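Local coordinates for tegument protein VP22 (Human herpesvirus 1, PDB 4XAL), which serves as a herpesvirus tegument protein that supports late viral mRNA accumulation and translation, modulates the virion host shutoff RNase and stabilises microtubules, at residues E80-N83 with E84-I88. Residues are numbered along the deposited sequence; the frame is centred on the assembly and turned at random.
Sequences EDLN and ELLGI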
loop_
_atom_site.group_PDB
_atom_site.type_symbol
_atom_site.label_atom_id
_atom_site.label_comp_id
_atom_site.label_asym_id
_atom_site.label_seq_id
_atom_site.Cartn_x
_atom_site.Cartn_y
_atom_site.Cartn_z
ATOM N N GLU A 80 8.125 -21.586 19.291
ATOM C CA GLU A 80 6.841 -22.268 19.360
ATOM C C GLU A 80 5.680 -21.270 19.360
ATOM O O GLU A 80 4.655 -21.508 18.712
ATOM C CB GLU A 80 6.777 -23.160 20.609
ATOM C CG GLU A 80 5.405 -23.782 20.879
ATOM C CD GLU A 80 4.852 -24.591 19.707
ATOM O OE1 GLU A 80 5.643 -25.108 18.887
ATOM O OE2 GLU A 80 3.610 -24.724 19.615
ATOM N N ASP A 81 5.826 -20.173 20.102
ATOM C CA ASP A 81 4.817 -19.105 20.085
ATOM C C ASP A 81 4.610 -18.619 18.661
ATOM O O ASP A 81 3.495 -18.340 18.208
ATOM C CB ASP A 81 5.250 -17.898 20.915
ATOM C CG ASP A 81 5.167 -18.134 22.404
ATOM O OD1 ASP A 81 4.678 -19.201 22.826
ATOM O OD2 ASP A 81 5.587 -17.219 23.130
ATOM N N LEU A 82 5.728 -18.458 17.978
ATOM C CA LEU A 82 5.708 -17.852 16.654
ATOM C C LEU A 82 5.027 -18.781 15.665
ATOM O O LEU A 82 4.214 -18.345 14.853
ATOM C CB LEU A 82 7.136 -17.516 16.232
ATOM C CG LEU A 82 7.291 -16.865 14.864
ATOM C CD1 LEU A 82 6.407 -15.619 14.783
ATOM C CD2 LEU A 82 8.761 -16.520 14.682
ATOM N N ASN A 83 5.343 -20.071 15.746
ATOM C CA ASN A 83 4.658 -21.087 14.953
ATOM C C ASN A 83 3.144 -21.005 15.126
ATOM O O ASN A 83 2.385 -21.102 14.163
ATOM C CB ASN A 83 5.153 -22.484 15.342
ATOM C CG ASN A 83 4.559 -23.582 14.482
ATOM O OD1 ASN A 83 4.572 -23.498 13.253
ATOM N ND2 ASN A 83 4.047 -24.631 15.124
ATOM N N GLU A 84 2.709 -20.838 16.371
ATOM C CA GLU A 84 1.293 -20.692 16.673
ATOM C C GLU A 84 0.709 -19.429 16.046
ATOM O O GLU A 84 -0.393 -19.446 15.465
ATOM C CB GLU A 84 1.086 -20.676 18.195
ATOM C CG GLU A 84 1.382 -22.021 18.838
ATOM C CD GLU A 84 1.741 -21.918 20.309
ATOM O OE1 GLU A 84 1.650 -20.823 20.892
ATOM O OE2 GLU A 84 2.137 -22.947 20.889
ATOM N N LEU A 85 1.434 -18.326 16.180
ATOM C CA LEU A 85 0.940 -17.047 15.675
ATOM C C LEU A 85 0.791 -17.098 14.153
ATOM O O LEU A 85 -0.196 -16.608 13.600
ATOM C CB LEU A 85 1.869 -15.907 16.087
ATOM C CG LEU A 85 1.564 -14.541 15.469
ATOM C CD1 LEU A 85 0.236 -14.001 15.992
ATOM C CD2 LEU A 85 2.692 -13.555 15.735
ATOM N N LEU A 86 1.775 -17.694 13.478
ATOM C CA LEU A 86 1.708 -17.844 12.023
ATOM C C LEU A 86 0.422 -18.547 11.607
ATOM O O LEU A 86 -0.224 -18.159 10.637
ATOM C CB LEU A 86 2.918 -18.621 11.507
ATOM C CG LEU A 86 4.263 -17.914 11.630
ATOM C CD1 LEU A 86 5.401 -18.885 11.286
ATOM C CD2 LEU A 86 4.303 -16.721 10.711
ATOM N N GLY A 87 0.041 -19.572 12.362
ATOM C CA GLY A 87 -1.162 -20.323 12.051
ATOM C C GLY A 87 -2.452 -19.527 12.089
ATOM O O GLY A 87 -3.418 -19.872 11.401
ATOM N N ILE A 88 -2.491 -18.464 12.885
ATOM C CA ILE A 88 -3.710 -17.674 13.012
ATOM C C ILE A 88 -3.653 -16.325 12.311
ATOM O O ILE A 88 -4.587 -15.533 12.410
ATOM C CB ILE A 88 -4.061 -17.415 14.491
ATOM C CG1 ILE A 88 -2.982 -16.562 15.156
ATOM C CG2 ILE A 88 -4.212 -18.726 15.226
ATOM C CD1 ILE A 88 -3.427 -15.934 16.453
#
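Glu80 and Glu84, one turn apart on the short helix 79-88, bring their carboxylates together at the protein surface. Glu80, bent at chi2 (56°), turns forward toward the next turn, whereas Glu84, with CG anti to the carbonyl carbon (chi1 -68°), runs extended back toward the preceding one. The two side chains meet at about a right angle, their carboxylate planes 74° apart, and Glu80 OE2 lies 2.6 Å from Glu84 OE2. Glu84 also covers its bonding partner in the backbone: its CD sits 3.3 Å from Glu80 O, the carbonyl that accepts the Glu84 N-H at 3.1 Å from Glu84 N. The other carboxylate oxygen of Glu84 faces Asp81, OE1 to Asp81 OD1 being 3.9 Å. Asp81 has its polar partners at the start of the helix, where OD2 accepts from Arg77 N and Thr78 OG1 bonds to Asp81 N.

A different side of the helix is apolar. Leu82 CD1 loosely approaches both leucines of the next turn, 4.4 Å from Leu85 CD2 and 4.5 Å from Leu86 CG. Leu85 and Leu82 both rest on Trp71, packing helix 79-88 against helix 41-74 of this core domain. Leu86 has its CG over Leu82 O at 3.3 Å. Leu82 to Ile88 fall within a probable nuclear export signal; of its leucines here, Leu85 is buried against helix 41-74 and Leu82 partly covered, whereas Leu86 is exposed. The short oxygen-oxygen approach implies that one of the two glutamates probably holds a proton and offers it to the other, with the nearby Asp81 likely to raise their affinity for it.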